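Local coordinates for protein DMATS type aromatic prenyltransferase (Streptomyces coelicolor, PDB 6ZS0) that probably catalyses transfer of a dimethylallyl group to C5 of the indole ring of tryptophan, as an aromatic prenyltransferase of the ABBA-barrel fold, at residues Arg282-Ala287 with Val321-Tyr326; Ala325-Ala330 with Val339-Ser344. All coordinates share one frame; numbering follows the deposited sequence.

Contact 1: Arg282-Ala287 with Val321-Tyr326; sequences RHDGEA and VGLIAY
Asp284 reaches with its carboxylate across to the turn that leads into strand 324-332 and takes two successive backbone N-H groups. Ile324 N lies 2.9 Å from Asp284 OD1 in a nearly straight bond (176°), approaching from above the carboxylate plane, while Leu323 N gives a more bent bond of 2.8 Å to Asp284 OD2, on the syn side but somewhat out of that plane. The carboxylate swings there because CG stands anti to the carbonyl carbon (chi1 -80°). A water 2.6 Å from Asp284 OD1 donates to it and to Ile324 O, and accepts from Gly322 N. Arg315 adds a salt bridge to OD2. The Leu323 side chain crosses the carboxylate at about a right angle. Ala287 CB packs 4.0 Å from Ile324 CB, and Val321 CB comes within 4.2 Å of CA of His283, the N-cap residue. An asparagine in place of Asp284 would probably leave Arg315 without its charge partner and, with an NH2 replacing one oxygen, cost one of the two backbone amides its acceptor. With amides, water and arginine all converging on it, this buried carboxylate is likely to stay ionised, fixing the first turn of helix 284-297 against the start of the strand.

Contact 2: Ala325-Ala330 with Val339-Ser344; sequences AYLALA and VTAYLS
Tyr342 lays the edge of its ring against Tyr326 CB and Ala328 CB in the last beta hairpin of the ABBA barrel, where strands 324-332 and 338-344 run antiparallel, their axes 4.8 Å apart at closest. The small Ala328 leaves room for that edge: with Tyr342 CG anti to its own carbonyl carbon (chi1 -66°), CE1 comes 3.9 Å from Ala328 CB and CD1 3.8 Å from Tyr326 CB, while Tyr326 O also lies at the edge, near the ring plane. The Tyr326 ring instead leads away from this strand, toward Tyr274, Pro276 and Arg252. Beside Ala328, Thr340 turns its hydroxyl to Ser69 on strand 64-70, the first of the barrel; backbone bonds from Val339 to Phe70 and Ala341 to Leu68 join the same strands, so this hairpin completes the closed barrel.

The other surface faces the helices. There Leu327 pushes CD2 to 4.0 Å from Ala341 CB, a bump against a small residue, and Leu329 CD1 meets Val339 CG2 branch to branch as the two side chains cross obliquely. Helices 284-297 and 303-312 cover this layer through Ala291, Val294 and Leu305. Between the surfaces, Ala328 and Thr340 form a hydrogen-bonded pair, Ala328 N to Thr340 O and Thr340 N to Ala328 O, each 2.9 Å. In the same ladder, Leu327 CA makes a bent CA-H...O contact with Thr340 O, 3.4 Å away.

Going along the chain, the start of helix 284-297 comes first; the chain then runs through helix 303-312 and returns at residues 321-326, where contact 1 closes a loop of 33 intervening residues. The same strand continues into contact 2, whose segments are separated by only eight residues, the hairpin connection included. The two loops thus follow one another, overlapping at Ala325 and Tyr326, and neither encloses the other. They also meet directly: Gly322 O is 2.6 Å from Ser344 OG, probably a hydrogen bond, and Ile324 packs on Leu343. Contact 1 joins the outer helical layer to the barrel, whereas contact 2 joins two neighbouring strands within its wall.

Contact 1: Arg282-Ala287 with Val321-Tyr326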
loop_
_atom_site.group_PDB
_atom_site.type_symbol
_atom_site.label_atom_id
_atom_site.label_comp_id
_atom_site.label_asym_id
_atom_site.label_seq_id
_atom_site.Cartn_x
_atom_site.Cartn_y
_atom_site.Cartn_z
ATOM N N ARG A 282 -13.683 -15.294 7.280
ATOM C CA ARG A 282 -13.523 -16.737 6.969
ATOM C C ARG A 282 -12.872 -16.901 5.601
ATOM O O ARG A 282 -12.173 -17.878 5.415
ATOM C CB ARG A 282 -14.876 -17.443 6.931
ATOM C CG ARG A 282 -15.640 -17.427 8.236
ATOM C CD ARG A 282 -17.012 -18.079 8.054
ATOM N NE ARG A 282 -17.755 -18.238 9.304
ATOM C CZ ARG A 282 -18.497 -17.292 9.892
ATOM N NH1 ARG A 282 -19.126 -17.565 11.028
ATOM N NH2 ARG A 282 -18.593 -16.080 9.358
ATOM N N HIS A 283 -13.160 -16.004 4.663
ATOM C CA HIS A 283 -12.711 -16.121 3.256
ATOM C C HIS A 283 -12.905 -14.794 2.539
ATOM O O HIS A 283 -13.529 -13.860 3.106
ATOM C CB HIS A 283 -13.413 -17.297 2.532
ATOM C CG HIS A 283 -14.899 -17.265 2.642
ATOM N ND1 HIS A 283 -15.648 -16.320 2.000
ATOM C CD2 HIS A 283 -15.766 -18.048 3.331
ATOM C CE1 HIS A 283 -16.936 -16.523 2.269
ATOM N NE2 HIS A 283 -17.028 -17.579 3.083
ATOM N N ASP A 284 -12.404 -14.707 1.321
ATOM C CA ASP A 284 -12.487 -13.472 0.517
ATOM C C ASP A 284 -13.922 -13.174 0.095
ATOM O O ASP A 284 -14.205 -12.011 -0.228
ATOM C CB ASP A 284 -11.532 -13.545 -0.673
ATOM C CG ASP A 284 -10.131 -13.221 -0.227
ATOM O OD1 ASP A 284 -9.962 -12.090 0.284
ATOM O OD2 ASP A 284 -9.241 -14.063 -0.416
ATOM N N GLY A 285 -14.826 -14.146 0.115
ATOM C CA GLY A 285 -16.255 -13.828 -0.119
ATOM C C GLY A 285 -16.766 -12.842 0.926
ATOM O O GLY A 285 -17.484 -11.870 0.574
ATOM N N GLU A 286 -16.432 -13.080 2.189
ATOM C CA GLU A 286 -16.800 -12.199 3.320
ATOM C C GLU A 286 -16.082 -10.862 3.182
ATOM O O GLU A 286 -16.700 -9.844 3.387
ATOM C CB GLU A 286 -16.445 -12.851 4.644
ATOM C CG GLU A 286 -17.335 -14.009 4.996
ATOM C CD GLU A 286 -17.201 -14.457 6.439
ATOM O OE1 GLU A 286 -16.285 -13.983 7.130
ATOM O OE2 GLU A 286 -18.018 -15.291 6.869
ATOM N N ALA A 287 -14.786 -10.864 2.855
ATOM C CA ALA A 287 -14.048 -9.593 2.676
ATOM C C ALA A 287 -14.718 -8.754 1.579
ATOM O O ALA A 287 -14.856 -7.532 1.774
ATOM C CB ALA A 287 -12.598 -9.869 2.399
ATOM N N VAL A 321 -8.501 -17.072 1.555
ATOM C CA VAL A 321 -8.495 -15.766 2.256
ATOM C C VAL A 321 -7.245 -15.019 1.815
ATOM O O VAL A 321 -6.297 -15.674 1.337
ATOM C CB VAL A 321 -8.552 -15.987 3.774
ATOM C CG1 VAL A 321 -7.282 -16.640 4.283
ATOM C CG2 VAL A 321 -8.831 -14.694 4.504
ATOM N N GLY A 322 -7.244 -13.698 1.920
ATOM C CA GLY A 322 -6.040 -12.890 1.718
ATOM C C GLY A 322 -6.033 -12.138 0.413
ATOM O O GLY A 322 -5.224 -11.235 0.304
ATOM N N LEU A 323 -6.903 -12.464 -0.545
ATOM C CA LEU A 323 -6.940 -11.704 -1.815
ATOM C C LEU A 323 -7.243 -10.238 -1.519
ATOM O O LEU A 323 -6.573 -9.369 -2.083
ATOM C CB LEU A 323 -7.957 -12.304 -2.779
ATOM C CG LEU A 323 -7.541 -13.651 -3.367
ATOM C CD1 LEU A 323 -8.631 -14.207 -4.272
ATOM C CD2 LEU A 323 -6.221 -13.528 -4.102
ATOM N N ILE A 324 -8.206 -9.960 -0.647
ATOM C CA ILE A 324 -8.350 -8.589 -0.093
ATOM C C ILE A 324 -7.577 -8.560 1.221
ATOM O O ILE A 324 -8.034 -9.150 2.202
ATOM C CB ILE A 324 -9.815 -8.173 0.069
ATOM C CG1 ILE A 324 -10.547 -8.186 -1.264
ATOM C CG2 ILE A 324 -9.879 -6.809 0.745
ATOM C CD1 ILE A 324 -12.032 -7.890 -1.155
ATOM N N ALA A 325 -6.415 -7.918 1.240
ATOM C CA ALA A 325 -5.515 -7.882 2.405
ATOM C C ALA A 325 -5.968 -6.787 3.388
ATOM O O ALA A 325 -6.074 -7.057 4.583
ATOM C CB ALA A 325 -4.108 -7.654 1.969
ATOM N N TYR A 326 -6.191 -5.585 2.892
ATOM C CA TYR A 326 -6.643 -4.444 3.714
ATOM C C TYR A 326 -7.810 -3.753 3.017
ATOM O O TYR A 326 -7.891 -3.753 1.782
ATOM C CB TYR A 326 -5.553 -3.385 3.917
ATOM C CG TYR A 326 -4.415 -3.752 4.830
ATOM C CD1 TYR A 326 -3.423 -4.623 4.437
ATOM C CD2 TYR A 326 -4.326 -3.207 6.101
ATOM C CE1 TYR A 326 -2.374 -4.949 5.291
ATOM C CE2 TYR A 326 -3.277 -3.491 6.951
ATOM C CZ TYR A 326 -2.305 -4.391 6.562
ATOM O OH TYR A 326 -1.276 -4.678 7.436
HETATM O O HOH W 1 -9.379 -11.483 2.728
#

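Contact 2: Ala325-Ala330 with Val339-Ser344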
loop_
_atom_site.group_PDB
_atom_site.type_symbol
_atom_site.label_atom_id
_atom_site.label_comp_id
_atom_site.label_asym_id
_atom_site.label_seq_id
_atom_site.Cartn_x
_atom_site.Cartn_y
_atom_site.Cartn_z
ATOM N N ALA A 325 -6.415 -7.918 1.240
ATOM C CA ALA A 325 -5.515 -7.882 2.405
ATOM C C ALA A 325 -5.968 -6.787 3.388
ATOM O O ALA A 325 -6.074 -7.057 4.583
ATOM C CB ALA A 325 -4.108 -7.654 1.969
ATOM N N TYR A 326 -6.191 -5.585 2.892
ATOM C CA TYR A 326 -6.643 -4.444 3.714
ATOM C C TYR A 326 -7.810 -3.753 3.017
ATOM O O TYR A 326 -7.891 -3.753 1.782
ATOM C CB TYR A 326 -5.553 -3.385 3.917
ATOM C CG TYR A 326 -4.415 -3.752 4.830
ATOM C CD1 TYR A 326 -3.423 -4.623 4.437
ATOM C CD2 TYR A 326 -4.326 -3.207 6.101
ATOM C CE1 TYR A 326 -2.374 -4.949 5.291
ATOM C CE2 TYR A 326 -3.277 -3.491 6.951
ATOM C CZ TYR A 326 -2.305 -4.391 6.562
ATOM O OH TYR A 326 -1.276 -4.678 7.436
ATOM N N LEU A 327 -8.632 -3.103 3.812
ATOM C CA LEU A 327 -9.570 -2.066 3.369
ATOM C C LEU A 327 -9.186 -0.765 4.052
ATOM O O LEU A 327 -8.764 -0.791 5.195
ATOM C CB LEU A 327 -11.000 -2.451 3.745
ATOM C CG LEU A 327 -11.599 -3.632 2.992
ATOM C CD1 LEU A 327 -12.991 -3.927 3.512
ATOM C CD2 LEU A 327 -11.595 -3.416 1.497
ATOM N N ALA A 328 -9.372 0.358 3.385
ATOM C CA ALA A 328 -9.008 1.666 3.948
ATOM C C ALA A 328 -10.101 2.679 3.611
ATOM O O ALA A 328 -10.671 2.626 2.495
ATOM C CB ALA A 328 -7.675 2.147 3.434
ATOM N N LEU A 329 -10.311 3.583 4.541
ATOM C CA LEU A 329 -11.151 4.791 4.350
ATOM C C LEU A 329 -10.222 6.001 4.406
ATOM O O LEU A 329 -9.561 6.205 5.432
ATOM C CB LEU A 329 -12.215 4.818 5.432
ATOM C CG LEU A 329 -13.210 5.969 5.329
ATOM C CD1 LEU A 329 -14.021 5.851 4.055
ATOM C CD2 LEU A 329 -14.082 6.004 6.566
ATOM N N ALA A 330 -10.192 6.781 3.332
ATOM C CA ALA A 330 -9.187 7.833 3.097
ATOM C C ALA A 330 -9.905 9.180 2.997
ATOM O O ALA A 330 -10.751 9.322 2.110
ATOM C CB ALA A 330 -8.401 7.543 1.848
ATOM N N VAL A 339 -12.519 5.053 -0.749
ATOM C CA VAL A 339 -12.436 3.676 -0.172
ATOM C C VAL A 339 -11.418 2.894 -0.989
ATOM O O VAL A 339 -11.514 2.885 -2.227
ATOM C CB VAL A 339 -13.796 2.976 -0.156
ATOM C CG1 VAL A 339 -13.667 1.520 0.234
ATOM C CG2 VAL A 339 -14.753 3.699 0.769
ATOM N N THR A 340 -10.471 2.247 -0.342
ATOM C CA THR A 340 -9.378 1.557 -1.059
ATOM C C THR A 340 -9.349 0.093 -0.635
ATOM O O THR A 340 -9.451 -0.164 0.548
ATOM C CB THR A 340 -8.030 2.246 -0.840
ATOM O OG1 THR A 340 -8.128 3.623 -1.222
ATOM C CG2 THR A 340 -6.932 1.617 -1.661
ATOM N N ALA A 341 -9.233 -0.808 -1.616
ATOM C CA ALA A 341 -9.031 -2.254 -1.414
ATOM C C ALA A 341 -7.612 -2.566 -1.832
ATOM O O ALA A 341 -7.256 -2.256 -2.945
ATOM C CB ALA A 341 -10.041 -3.067 -2.197
ATOM N N TYR A 342 -6.837 -3.146 -0.908
ATOM C CA TYR A 342 -5.469 -3.638 -1.171
ATOM C C TYR A 342 -5.586 -5.103 -1.551
ATOM O O TYR A 342 -6.144 -5.888 -0.751
ATOM C CB TYR A 342 -4.564 -3.361 0.036
ATOM C CG TYR A 342 -4.380 -1.887 0.221
ATOM C CD1 TYR A 342 -5.348 -1.133 0.870
ATOM C CD2 TYR A 342 -3.350 -1.213 -0.394
ATOM C CE1 TYR A 342 -5.249 0.242 0.975
ATOM C CE2 TYR A 342 -3.239 0.161 -0.308
ATOM C CZ TYR A 342 -4.199 0.894 0.360
ATOM O OH TYR A 342 -4.091 2.260 0.429
ATOM N N LEU A 343 -5.062 -5.454 -2.719
ATOM C CA LEU A 343 -5.271 -6.767 -3.361
ATOM C C LEU A 343 -3.947 -7.519 -3.467
ATOM O O LEU A 343 -2.982 -6.997 -4.079
ATOM C CB LEU A 343 -5.905 -6.565 -4.735
ATOM C CG LEU A 343 -7.203 -5.753 -4.717
ATOM C CD1 LEU A 343 -7.711 -5.476 -6.135
ATOM C CD2 LEU A 343 -8.272 -6.414 -3.873
ATOM N N SER A 344 -3.935 -8.721 -2.916
ATOM C CA SER A 344 -2.751 -9.587 -2.837
ATOM C C SER A 344 -2.483 -10.225 -4.200
ATOM O O SER A 344 -3.407 -10.753 -4.803
ATOM C CB SER A 344 -2.964 -10.645 -1.767
ATOM O OG SER A 344 -3.079 -10.042 -0.475
#